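Local coordinates for protein membrane-anchored mycosin mycp1 (PDB 4KB5) that acts as a membrane-anchored, subtilisin-like serine protease that cleaves EspB and may both regulate ESX-1 secretion and influence virulence, at residues Arg132-Ala137 and Ile179-Cys184; Gly157-Leu162 and Ala183-Thr188; Arg164-Ala169 and Asn201-Val206; Thr194-Ala199 and Ala249-Leu254. All coordinates share one frame; numbering follows the deposited sequence.

Interaction 1 (Arg132-Ala137 and Ile179-Cys184); sequences RQTSVA and ISEAAC
The amide of Gln-133 and the carboxylate of Glu-181 are turned 58° against each other and do not stack; the amide oxygen OE1 of Gln-133 instead rests on the aliphatic part of the Glu-181 side chain, 3.6 Å from Glu-181 CB. The two side chains cross at about a right angle. A water joins the same atom to the backbone opposite, donating to Gln-133 OE1 at 3.0 Å and accepting from Glu-181 N at 2.9 Å. With CG of Gln-133 trans to the main-chain nitrogen (chi1 -176°) and the chain bent at the next bond, the amide oxygen is brought to Glu-181, while NE2 hydrogen-bonds Ser-161 OG. Glu-181 likewise bends beyond CB; its OE2 lies against Ser-158 OG, too close for the details of the bond to be taken as certain. Thr-134 adds a looser touch, CG2 lying 4.0 Å from Ser-180 OG.

The side chain of Ser-180 lies about 3 Å from those of Asp-70 and Ser-312 at their nearest atoms. Both belong to the inferred charge relay, and residues 180-182 probably correspond to the substrate-lining segment that follows the equivalent of strand 176-179 in subtilisins. The contact spans two loops at the C-terminal ends of parallel strands 127-132 and 176-179. Strand 65-70 runs between those strands in the sheet and ends in Asp-70, whose backbone bonds to Gln-133 and Thr-134, and helix 154-171 flanks the contact and supplies Ser-161, which holds the amide of Gln-133.

Interaction 2 (Gly157-Leu162 and Ala183-Thr188); sequences GSIRSL and ACYKVT
A chi1 of -80° sets CG1 of Ile-159 trans to its own carbonyl carbon and sends the longer branch out from the helix, toward Ala-183 and Tyr-185; on the facing strand Tyr-185 has chi1 59°, which sets its CG in the staggered position flanked by both the backbone N and the carbonyl carbon. Within the subtilisin-like fold this is a helix-on-strand contact, joining helix 154-171 to the strand 183-186 of a small two-stranded antiparallel sheet.

Ile-159 carries the helix side of it. Its CG1 lies 3.9 Å from Ala-183 CB, and CD1 reaches the same methyl at 4.0 Å, so Ala-183 is met by two successive carbons of one branch. Alternation along the strand turns Ala-183 and Tyr-185 toward the helix and Cys-184 away from it, where its sulfur forms the disulfide with Cys-222. Backbone bonds from Ala-183 to Ser-247 and from Tyr-185 to Ile-245 tie the strand to its partner 244-247, and Leu-196 of helix 194-206 packs on Ile-159 as well. The phenol oxygen of Tyr-185 is hydrogen-bonded to Glu-193 OE1, while CE1, next to the hydroxyl-bearing carbon, meets the Ile-159 CD1 methyl at 4.0 Å, the two side chains crossing nearly at right angles.

Interaction 3 (Arg164-Ala169 and Asn201-Val206); sequences RSVVHA and NYAVNV
The carbonyl O of Asn-201, one residue before the Tyr-202 that packs on Val-167 of the facing helix, takes two backbone N-H groups: Asn-205 N at 2.7 Å and, weakly, Val-206 N at 3.5 Å. The latter N-H is shared, also weakly, with Tyr-202 O, and a wider pi-type turn covers 202-206. A side-chain bond reinforces the first, Asn-205 ND2 to Asn-201 OD1 at 2.9 Å; it is nearly straight at the hydrogen (171°), although the donor stands 38° above the acceptor's carbonyl plane.

Across the contact the chemistry is wholly apolar. Val-166 CG1, trans to its main-chain nitrogen (chi1 174°), presses on Ala-203 CB at 3.6 Å, and this small residue sits where the backbones come nearest, Val-167 and Ala-203 having their CA atoms 6.2 Å apart. Beside it the side chains of Tyr-202 and Val-167 cross at about a right angle, with Tyr-202 CE2 4.1 Å from Val-167 CG1 and CD2 similarly close to CG2. The ring's hydroxyl reaches past the valine to a hydrogen bond with Asn-171 OD1. Beneath, Ile-211 of strand 210-214 receives both Val-166 and Ala-203. Two helices packed side by side over a central parallel sheet in this way are characteristic of the alpha/beta subtilisin fold.

Interaction 4 (Thr194-Ala199 and Ala249-Leu254); sequences TSLGAA and AWYDPL
Tyr-251 lays the outer part of its ring against the backbone of Gly-197: CZ is 3.6 Å from Gly-197 CA and CE1 is 3.7 Å from the same carbon. With no side chain at this position, the helix lets the aromatic ring come right up to its main chain. The other border of the ring meets Leu-196, whose CG and CD2 both lie 4.1 Å from Tyr-251 CE2, the two side chains crossing obliquely. The Leu-196 CG stands trans to its main-chain nitrogen (chi1 -178°), which places the branched end beside the ring.

Trp-250 forms the next layer, its CD1 lying 3.8 Å above one face of the Tyr-251 ring, toward the rim. Both aromatic residues are held through Glu-193, just before the helix, whose OE2 is hydrogen-bonded to Tyr-251 OH and Trp-250 NE1; one carboxylate oxygen thus fixes the tyrosine and the indole together. Farther out, Leu-196 also touches Ser-247 of strand 244-247, and Tyr-251 continues onto Ile-200. The arrangement seats a short 3-10 turn, lying between strand 244-247 and strand 256-261, against the N-terminal turns of helix 194-206, one of the helices flanking the parallel sheet of the subtilisin-like fold.

Interactions 2, 3 and 4 are buried and chiefly apolar across their interfaces, whereas interaction 1 is only partly buried, lies nearest the catalytic residues and is bridged in part by a water. Helix 154-171 serves interactions 2 and 3, and helix 194-206 serves interactions 3 and 4, so the contacts run on into one another along the two helices: Leu-162 meets Leu-196 between interactions 2 and 4, and Val-167 meets Ala-199 between interactions 3 and 4. Interaction 1 shares Ala-183 and Cys-184 with interaction 2 and touches it through polar groups. Glu-193 links interactions 2 and 4, bonding Tyr-185 and Tyr-251 with its separate oxygens.

Interaction 1 (Arg132-Ala137 and Ile179-Cys184)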
loop_
_atom_site.group_PDB
_atom_site.type_symbol
_atom_site.label_atom_id
_atom_site.label_comp_id
_atom_site.label_asym_id
_atom_site.label_seq_id
_atom_site.Cartn_x
_atom_site.Cartn_y
_atom_site.Cartn_z
ATOM N N ARG A 132 2.450 -13.029 1.830
ATOM C CA ARG A 132 3.820 -12.572 1.688
ATOM C C ARG A 132 4.162 -12.591 0.213
ATOM O O ARG A 132 4.129 -13.647 -0.425
ATOM C CB ARG A 132 4.818 -13.425 2.472
ATOM C CG ARG A 132 6.255 -13.041 2.133
ATOM C CD ARG A 132 7.274 -13.510 3.158
ATOM N NE ARG A 132 7.485 -14.954 3.099
ATOM C CZ ARG A 132 8.464 -15.602 3.725
ATOM N NH1 ARG A 132 9.348 -14.933 4.474
ATOM N NH2 ARG A 132 8.555 -16.926 3.600
ATOM N N GLN A 133 4.486 -11.415 -0.322
ATOM C CA GLN A 133 4.736 -11.270 -1.750
ATOM C C GLN A 133 6.115 -10.675 -1.971
ATOM O O GLN A 133 6.677 -10.779 -3.053
ATOM C CB GLN A 133 3.635 -10.409 -2.387
ATOM C CG GLN A 133 3.706 -10.246 -3.904
ATOM C CD GLN A 133 4.614 -9.107 -4.329
ATOM O OE1 GLN A 133 4.713 -8.085 -3.644
ATOM N NE2 GLN A 133 5.294 -9.280 -5.464
ATOM N N THR A 134 6.675 -10.068 -0.936
ATOM C CA THR A 134 7.966 -9.424 -1.090
ATOM C C THR A 134 8.851 -9.684 0.127
ATOM O O THR A 134 8.340 -9.890 1.219
ATOM C CB THR A 134 7.794 -7.894 -1.314
ATOM O OG1 THR A 134 9.063 -7.325 -1.630
ATOM C CG2 THR A 134 7.260 -7.213 -0.075
ATOM N N SER A 135 10.169 -9.644 -0.065
ATOM C CA SER A 135 11.123 -9.849 1.021
ATOM C C SER A 135 12.527 -9.413 0.600
ATOM O O SER A 135 12.936 -9.637 -0.544
ATOM C CB SER A 135 11.169 -11.339 1.419
ATOM O OG SER A 135 12.159 -11.548 2.418
ATOM N N VAL A 136 13.269 -8.817 1.525
ATOM C CA VAL A 136 14.674 -8.510 1.294
ATOM C C VAL A 136 15.580 -9.629 1.850
ATOM O O VAL A 136 16.723 -9.807 1.411
ATOM C CB VAL A 136 15.046 -7.106 1.850
ATOM C CG1 VAL A 136 15.173 -7.110 3.369
ATOM C CG2 VAL A 136 16.327 -6.594 1.215
ATOM N N ALA A 137 15.063 -10.384 2.815
ATOM C CA ALA A 137 15.822 -11.484 3.409
ATOM C C ALA A 137 15.902 -12.668 2.456
ATOM O O ALA A 137 16.887 -13.395 2.453
ATOM C CB ALA A 137 15.201 -11.909 4.733
ATOM N N ILE A 179 -1.330 -2.941 -0.723
ATOM C CA ILE A 179 -0.152 -3.412 -1.428
ATOM C C ILE A 179 1.069 -2.561 -1.082
ATOM O O ILE A 179 1.112 -1.352 -1.388
ATOM C CB ILE A 179 -0.365 -3.446 -2.965
ATOM C CG1 ILE A 179 -1.476 -4.431 -3.340
ATOM C CG2 ILE A 179 0.940 -3.752 -3.687
ATOM C CD1 ILE A 179 -1.820 -4.460 -4.819
ATOM N N SER A 180 2.063 -3.193 -0.453
ATOM C CA SER A 180 3.258 -2.475 -0.009
ATOM C C SER A 180 4.282 -2.340 -1.122
ATOM O O SER A 180 5.083 -1.395 -1.133
ATOM C CB SER A 180 3.899 -3.169 1.209
ATOM O OG SER A 180 4.566 -4.360 0.823
ATOM N N GLU A 181 4.265 -3.286 -2.057
ATOM C CA GLU A 181 5.213 -3.272 -3.166
ATOM C C GLU A 181 5.045 -2.022 -4.040
ATOM O O GLU A 181 3.934 -1.603 -4.347
ATOM C CB GLU A 181 5.073 -4.542 -4.020
ATOM C CG GLU A 181 5.855 -4.543 -5.331
ATOM C CD GLU A 181 7.359 -4.655 -5.136
ATOM O OE1 GLU A 181 7.992 -3.732 -4.572
ATOM O OE2 GLU A 181 7.922 -5.678 -5.568
ATOM N N ALA A 182 6.172 -1.430 -4.393
ATOM C CA ALA A 182 6.232 -0.367 -5.353
ATOM C C ALA A 182 7.400 -0.721 -6.264
ATOM O O ALA A 182 8.557 -0.428 -5.957
ATOM C CB ALA A 182 6.470 0.958 -4.661
ATOM N N ALA A 183 7.090 -1.377 -7.375
ATOM C CA ALA A 183 8.117 -1.810 -8.332
ATOM C C ALA A 183 8.484 -0.652 -9.255
ATOM O O ALA A 183 7.618 -0.112 -9.946
ATOM C CB ALA A 183 7.613 -3.004 -9.130
ATOM N N CYS A 184 9.765 -0.291 -9.259
ATOM C CA CYS A 184 10.280 0.885 -9.960
ATOM C C CYS A 184 11.187 0.486 -11.112
ATOM O O CYS A 184 12.022 -0.401 -10.967
ATOM C CB CYS A 184 11.081 1.777 -9.005
ATOM S SG CYS A 184 10.129 2.536 -7.668
HETATM O O HOH W 1 3.490 -6.053 -1.859
#

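Interaction 2 (Gly157-Leu162 and Ala183-Thr188)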
loop_
_atom_site.group_PDB
_atom_site.type_symbol
_atom_site.label_atom_id
_atom_site.label_comp_id
_atom_site.label_asym_id
_atom_site.label_seq_id
_atom_site.Cartn_x
_atom_site.Cartn_y
_atom_site.Cartn_z
ATOM N N GLY A 157 9.814 -10.139 -12.141
ATOM C CA GLY A 157 9.383 -11.314 -11.377
ATOM C C GLY A 157 8.450 -10.887 -10.248
ATOM O O GLY A 157 7.398 -11.489 -10.025
ATOM N N SER A 158 8.826 -9.808 -9.567
ATOM C CA SER A 158 8.013 -9.273 -8.491
ATOM C C SER A 158 6.633 -8.815 -8.998
ATOM O O SER A 158 5.605 -9.143 -8.394
ATOM C CB SER A 158 8.749 -8.148 -7.787
ATOM O OG SER A 158 7.967 -7.693 -6.705
ATOM N N ILE A 159 6.614 -8.101 -10.128
ATOM C CA ILE A 159 5.354 -7.713 -10.795
ATOM C C ILE A 159 4.447 -8.902 -11.118
ATOM O O ILE A 159 3.243 -8.872 -10.836
ATOM C CB ILE A 159 5.619 -6.846 -12.066
ATOM C CG1 ILE A 159 5.889 -5.395 -11.638
ATOM C CG2 ILE A 159 4.429 -6.887 -13.025
ATOM C CD1 ILE A 159 6.648 -4.552 -12.648
ATOM N N ARG A 160 5.018 -9.955 -11.703
ATOM C CA ARG A 160 4.219 -11.138 -12.040
ATOM C C ARG A 160 3.695 -11.872 -10.811
ATOM O O ARG A 160 2.567 -12.370 -10.822
ATOM C CB ARG A 160 4.996 -12.103 -12.946
ATOM C CG ARG A 160 5.200 -11.595 -14.379
ATOM C CD ARG A 160 5.844 -12.652 -15.278
ATOM N NE ARG A 160 7.140 -13.095 -14.765
ATOM C CZ ARG A 160 8.306 -12.537 -15.071
ATOM N NH1 ARG A 160 8.371 -11.503 -15.901
ATOM N NH2 ARG A 160 9.422 -13.014 -14.545
ATOM N N SER A 161 4.496 -11.955 -9.748
ATOM C CA SER A 161 3.987 -12.611 -8.533
ATOM C C SER A 161 2.938 -11.736 -7.841
ATOM O O SER A 161 1.943 -12.245 -7.334
ATOM C CB SER A 161 5.113 -13.018 -7.581
ATOM O OG SER A 161 5.775 -11.880 -7.072
ATOM N N LEU A 162 3.127 -10.416 -7.870
ATOM C CA LEU A 162 2.108 -9.505 -7.313
ATOM C C LEU A 162 0.741 -9.719 -7.958
ATOM O O LEU A 162 -0.284 -9.845 -7.265
ATOM C CB LEU A 162 2.544 -8.052 -7.458
ATOM C CG LEU A 162 1.518 -7.030 -6.926
ATOM C CD1 LEU A 162 1.311 -7.186 -5.414
ATOM C CD2 LEU A 162 1.965 -5.617 -7.275
ATOM N N ALA A 183 7.090 -1.377 -7.375
ATOM C CA ALA A 183 8.117 -1.810 -8.332
ATOM C C ALA A 183 8.484 -0.652 -9.255
ATOM O O ALA A 183 7.618 -0.112 -9.946
ATOM C CB ALA A 183 7.613 -3.004 -9.130
ATOM N N CYS A 184 9.765 -0.291 -9.259
ATOM C CA CYS A 184 10.280 0.885 -9.960
ATOM C C CYS A 184 11.187 0.486 -11.112
ATOM O O CYS A 184 12.022 -0.401 -10.967
ATOM C CB CYS A 184 11.081 1.777 -9.005
ATOM S SG CYS A 184 10.129 2.536 -7.668
ATOM N N TYR A 185 11.015 1.141 -12.253
ATOM C CA TYR A 185 11.866 0.920 -13.416
ATOM C C TYR A 185 11.852 2.118 -14.365
ATOM O O TYR A 185 10.887 2.896 -14.390
ATOM C CB TYR A 185 11.508 -0.384 -14.147
ATOM C CG TYR A 185 10.092 -0.512 -14.677
ATOM C CD1 TYR A 185 9.050 -0.924 -13.851
ATOM C CD2 TYR A 185 9.805 -0.263 -16.019
ATOM C CE1 TYR A 185 7.758 -1.069 -14.335
ATOM C CE2 TYR A 185 8.514 -0.404 -16.523
ATOM C CZ TYR A 185 7.490 -0.805 -15.675
ATOM O OH TYR A 185 6.203 -0.953 -16.155
ATOM N N LYS A 186 12.938 2.261 -15.122
ATOM C CA LYS A 186 13.094 3.347 -16.076
ATOM C C LYS A 186 12.069 3.259 -17.195
ATOM O O LYS A 186 11.686 2.162 -17.622
ATOM C CB LYS A 186 14.511 3.348 -16.660
ATOM C CG LYS A 186 15.565 3.752 -15.646
ATOM C CD LYS A 186 16.962 3.798 -16.244
ATOM C CE LYS A 186 17.992 3.997 -15.142
ATOM N NZ LYS A 186 19.352 4.276 -15.680
ATOM N N VAL A 187 11.633 4.424 -17.667
ATOM C CA VAL A 187 10.687 4.502 -18.781
ATOM C C VAL A 187 11.233 3.847 -20.054
ATOM O O VAL A 187 10.463 3.398 -20.898
ATOM C CB VAL A 187 10.215 5.953 -19.061
ATOM C CG1 VAL A 187 9.340 6.465 -17.916
ATOM C CG2 VAL A 187 11.392 6.889 -19.317
ATOM N N THR A 188 12.556 3.773 -20.183
ATOM C CA THR A 188 13.171 3.093 -21.324
ATOM C C THR A 188 13.056 1.568 -21.233
ATOM O O THR A 188 12.848 0.890 -22.254
ATOM C CB THR A 188 14.641 3.499 -21.514
ATOM O OG1 THR A 188 15.327 3.386 -20.268
ATOM C CG2 THR A 188 14.725 4.930 -21.992
#

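Interaction 3 (Arg164-Ala169 and Asn201-Val206)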
loop_
_atom_site.group_PDB
_atom_site.type_symbol
_atom_site.label_atom_id
_atom_site.label_comp_id
_atom_site.label_asym_id
_atom_site.label_seq_id
_atom_site.Cartn_x
_atom_site.Cartn_y
_atom_site.Cartn_z
ATOM N N ARG A 164 -0.516 -12.377 -9.321
ATOM C CA ARG A 164 -1.100 -13.603 -8.791
ATOM C C ARG A 164 -1.645 -13.382 -7.384
ATOM O O ARG A 164 -2.748 -13.826 -7.060
ATOM C CB ARG A 164 -0.064 -14.729 -8.783
ATOM C CG ARG A 164 0.050 -15.475 -10.102
ATOM C CD ARG A 164 0.865 -16.749 -9.948
ATOM N NE ARG A 164 2.300 -16.478 -9.911
ATOM C CZ ARG A 164 3.064 -16.647 -8.837
ATOM N NH1 ARG A 164 2.533 -17.086 -7.704
ATOM N NH2 ARG A 164 4.361 -16.375 -8.894
ATOM N N SER A 165 -0.871 -12.693 -6.550
ATOM C CA SER A 165 -1.298 -12.400 -5.159
ATOM C C SER A 165 -2.598 -11.580 -5.092
ATOM O O SER A 165 -3.452 -11.823 -4.228
ATOM C CB SER A 165 -0.160 -11.756 -4.347
ATOM O OG SER A 165 0.043 -10.393 -4.697
ATOM N N VAL A 166 -2.771 -10.654 -6.041
ATOM C CA VAL A 166 -3.993 -9.851 -6.124
ATOM C C VAL A 166 -5.208 -10.711 -6.483
ATOM O O VAL A 166 -6.274 -10.596 -5.854
ATOM C CB VAL A 166 -3.830 -8.669 -7.124
ATOM C CG1 VAL A 166 -5.144 -7.917 -7.323
ATOM C CG2 VAL A 166 -2.757 -7.714 -6.638
ATOM N N VAL A 167 -5.060 -11.576 -7.486
ATOM C CA VAL A 167 -6.149 -12.504 -7.843
ATOM C C VAL A 167 -6.501 -13.371 -6.635
ATOM O O VAL A 167 -7.678 -13.546 -6.290
ATOM C CB VAL A 167 -5.772 -13.406 -9.053
ATOM C CG1 VAL A 167 -6.771 -14.556 -9.213
ATOM C CG2 VAL A 167 -5.675 -12.579 -10.330
ATOM N N HIS A 168 -5.465 -13.893 -5.989
ATOM C CA HIS A 168 -5.626 -14.765 -4.818
ATOM C C HIS A 168 -6.347 -14.081 -3.675
ATOM O O HIS A 168 -7.318 -14.620 -3.121
ATOM C CB HIS A 168 -4.259 -15.264 -4.362
ATOM C CG HIS A 168 -4.327 -16.500 -3.494
ATOM N ND1 HIS A 168 -3.810 -16.546 -2.250
ATOM C CD2 HIS A 168 -4.900 -17.744 -3.726
ATOM C CE1 HIS A 168 -4.023 -17.767 -1.721
ATOM N NE2 HIS A 168 -4.694 -18.498 -2.624
ATOM N N ALA A 169 -5.905 -12.867 -3.332
ATOM C CA ALA A 169 -6.530 -12.099 -2.248
ATOM C C ALA A 169 -7.995 -11.858 -2.549
ATOM O O ALA A 169 -8.871 -12.039 -1.681
ATOM C CB ALA A 169 -5.794 -10.780 -2.043
ATOM N N ASN A 201 -7.887 -5.102 -12.389
ATOM C CA ASN A 201 -9.229 -4.982 -12.958
ATOM C C ASN A 201 -10.134 -6.100 -12.476
ATOM O O ASN A 201 -11.287 -5.867 -12.110
ATOM C CB ASN A 201 -9.156 -4.987 -14.489
ATOM C CG ASN A 201 -10.527 -4.884 -15.134
ATOM O OD1 ASN A 201 -11.142 -3.816 -15.158
ATOM N ND2 ASN A 201 -11.026 -6.009 -15.635
ATOM N N TYR A 202 -9.602 -7.324 -12.465
ATOM C CA TYR A 202 -10.331 -8.460 -11.908
ATOM C C TYR A 202 -10.729 -8.249 -10.436
ATOM O O TYR A 202 -11.898 -8.383 -10.062
ATOM C CB TYR A 202 -9.511 -9.762 -12.067
ATOM C CG TYR A 202 -10.169 -10.952 -11.409
ATOM C CD1 TYR A 202 -11.294 -11.563 -11.979
ATOM C CD2 TYR A 202 -9.685 -11.457 -10.199
ATOM C CE1 TYR A 202 -11.913 -12.648 -11.361
ATOM C CE2 TYR A 202 -10.289 -12.542 -9.580
ATOM C CZ TYR A 202 -11.398 -13.136 -10.161
ATOM O OH TYR A 202 -11.995 -14.206 -9.528
ATOM N N ALA A 203 -9.751 -7.929 -9.597
ATOM C CA ALA A 203 -10.022 -7.736 -8.166
ATOM C C ALA A 203 -10.991 -6.560 -7.904
ATOM O O ALA A 203 -11.891 -6.659 -7.057
ATOM C CB ALA A 203 -8.712 -7.545 -7.409
ATOM N N VAL A 204 -10.828 -5.466 -8.650
ATOM C CA VAL A 204 -11.657 -4.265 -8.413
ATOM C C VAL A 204 -13.016 -4.405 -9.097
ATOM O O VAL A 204 -14.055 -4.360 -8.449
ATOM C CB VAL A 204 -10.938 -2.965 -8.871
ATOM C CG1 VAL A 204 -11.799 -1.727 -8.629
ATOM C CG2 VAL A 204 -9.602 -2.812 -8.160
ATOM N N ASN A 205 -12.999 -4.603 -10.407
ATOM C CA ASN A 205 -14.229 -4.538 -11.198
ATOM C C ASN A 205 -15.073 -5.806 -11.228
ATOM O O ASN A 205 -16.287 -5.724 -11.383
ATOM C CB ASN A 205 -13.922 -3.996 -12.602
ATOM C CG ASN A 205 -13.558 -2.512 -12.567
ATOM O OD1 ASN A 205 -14.114 -1.759 -11.771
ATOM N ND2 ASN A 205 -12.604 -2.097 -13.396
ATOM N N VAL A 206 -14.437 -6.965 -11.057
ATOM C CA VAL A 206 -15.158 -8.238 -10.996
ATOM C C VAL A 206 -15.453 -8.635 -9.548
ATOM O O VAL A 206 -16.579 -8.982 -9.227
ATOM C CB VAL A 206 -14.411 -9.383 -11.735
ATOM C CG1 VAL A 206 -15.183 -10.693 -11.624
ATOM C CG2 VAL A 206 -14.200 -9.028 -13.202
#

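Interaction 4 (Thr194-Ala199 and Ala249-Leu254)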
loop_
_atom_site.group_PDB
_atom_site.type_symbol
_atom_site.label_atom_id
_atom_site.label_comp_id
_atom_site.label_asym_id
_atom_site.label_seq_id
_atom_site.Cartn_x
_atom_site.Cartn_y
_atom_site.Cartn_z
ATOM N N THR A 194 1.096 -6.716 -18.234
ATOM C CA THR A 194 -0.296 -6.926 -18.611
ATOM C C THR A 194 -1.052 -7.815 -17.627
ATOM O O THR A 194 -2.266 -7.663 -17.469
ATOM C CB THR A 194 -0.464 -7.462 -20.061
ATOM O OG1 THR A 194 0.342 -8.627 -20.241
ATOM C CG2 THR A 194 -0.047 -6.420 -21.093
ATOM N N SER A 195 -0.355 -8.747 -16.973
ATOM C CA SER A 195 -1.041 -9.623 -16.021
ATOM C C SER A 195 -1.420 -8.849 -14.757
ATOM O O SER A 195 -2.473 -9.104 -14.173
ATOM C CB SER A 195 -0.220 -10.880 -15.675
ATOM O OG SER A 195 0.965 -10.527 -14.984
ATOM N N LEU A 196 -0.589 -7.889 -14.364
ATOM C CA LEU A 196 -0.878 -7.053 -13.178
ATOM C C LEU A 196 -2.085 -6.147 -13.409
ATOM O O LEU A 196 -3.005 -6.110 -12.586
ATOM C CB LEU A 196 0.343 -6.232 -12.756
ATOM C CG LEU A 196 0.197 -5.348 -11.502
ATOM C CD1 LEU A 196 -0.327 -6.122 -10.290
ATOM C CD2 LEU A 196 1.526 -4.683 -11.178
ATOM N N GLY A 197 -2.097 -5.443 -14.545
ATOM C CA GLY A 197 -3.256 -4.621 -14.922
ATOM C C GLY A 197 -4.522 -5.458 -14.969
ATOM O O GLY A 197 -5.578 -5.039 -14.486
ATOM N N ALA A 198 -4.422 -6.663 -15.536
ATOM C CA ALA A 198 -5.585 -7.558 -15.587
ATOM C C ALA A 198 -6.028 -8.038 -14.189
ATOM O O ALA A 198 -7.225 -8.113 -13.889
ATOM C CB ALA A 198 -5.296 -8.750 -16.504
ATOM N N ALA A 199 -5.069 -8.378 -13.335
ATOM C CA ALA A 199 -5.398 -8.838 -11.971
ATOM C C ALA A 199 -6.106 -7.723 -11.159
ATOM O O ALA A 199 -7.096 -7.969 -10.454
ATOM C CB ALA A 199 -4.130 -9.308 -11.259
ATOM N N ALA A 249 1.454 1.543 -8.449
ATOM C CA ALA A 249 1.102 2.941 -8.198
ATOM C C ALA A 249 0.448 3.603 -9.416
ATOM O O ALA A 249 -0.543 4.340 -9.282
ATOM C CB ALA A 249 2.337 3.729 -7.755
ATOM N N TRP A 250 0.966 3.307 -10.607
ATOM C CA TRP A 250 0.483 3.999 -11.804
ATOM C C TRP A 250 -0.848 3.548 -12.361
ATOM O O TRP A 250 -1.298 4.104 -13.358
ATOM C CB TRP A 250 1.557 4.092 -12.885
ATOM C CG TRP A 250 1.838 2.812 -13.639
ATOM C CD1 TRP A 250 1.642 1.490 -13.210
ATOM C CD2 TRP A 250 2.440 2.691 -14.978
ATOM N NE1 TRP A 250 2.047 0.595 -14.176
ATOM C CE2 TRP A 250 2.543 1.247 -15.257
ATOM C CE3 TRP A 250 2.887 3.600 -15.935
ATOM C CZ2 TRP A 250 3.061 0.761 -16.456
ATOM C CZ3 TRP A 250 3.404 3.099 -17.139
ATOM C CH2 TRP A 250 3.491 1.713 -17.390
ATOM N N TYR A 251 -1.518 2.591 -11.719
ATOM C CA TYR A 251 -2.891 2.229 -12.125
ATOM C C TYR A 251 -3.990 3.115 -11.531
ATOM O O TYR A 251 -5.172 2.863 -11.748
ATOM C CB TYR A 251 -3.181 0.757 -11.839
ATOM C CG TYR A 251 -2.406 -0.171 -12.743
ATOM C CD1 TYR A 251 -2.762 -0.330 -14.095
ATOM C CD2 TYR A 251 -1.296 -0.854 -12.272
ATOM C CE1 TYR A 251 -2.029 -1.169 -14.941
ATOM C CE2 TYR A 251 -0.568 -1.697 -13.096
ATOM C CZ TYR A 251 -0.940 -1.854 -14.428
ATOM O OH TYR A 251 -0.207 -2.686 -15.236
ATOM N N ASP A 252 -3.602 4.143 -10.780
ATOM C CA ASP A 252 -4.523 5.201 -10.341
ATOM C C ASP A 252 -5.413 5.645 -11.519
ATOM O O ASP A 252 -4.904 5.840 -12.612
ATOM C CB ASP A 252 -3.713 6.392 -9.843
ATOM C CG ASP A 252 -4.552 7.660 -9.692
ATOM O OD1 ASP A 252 -4.299 8.647 -10.427
ATOM O OD2 ASP A 252 -5.471 7.663 -8.843
ATOM N N PRO A 253 -6.736 5.809 -11.302
ATOM C CA PRO A 253 -7.513 5.739 -10.068
ATOM C C PRO A 253 -8.234 4.412 -9.829
ATOM O O PRO A 253 -9.111 4.336 -8.961
ATOM C CB PRO A 253 -8.555 6.858 -10.266
ATOM C CG PRO A 253 -8.764 6.927 -11.757
ATOM C CD PRO A 253 -7.584 6.252 -12.429
ATOM N N LEU A 254 -7.893 3.386 -10.599
ATOM C CA LEU A 254 -8.390 2.042 -10.313
ATOM C C LEU A 254 -7.901 1.591 -8.929
ATOM O O LEU A 254 -8.651 1.010 -8.157
ATOM C CB LEU A 254 -7.932 1.078 -11.398
ATOM C CG LEU A 254 -8.794 -0.149 -11.680
ATOM C CD1 LEU A 254 -10.299 0.133 -11.643
ATOM C CD2 LEU A 254 -8.390 -0.699 -13.035
#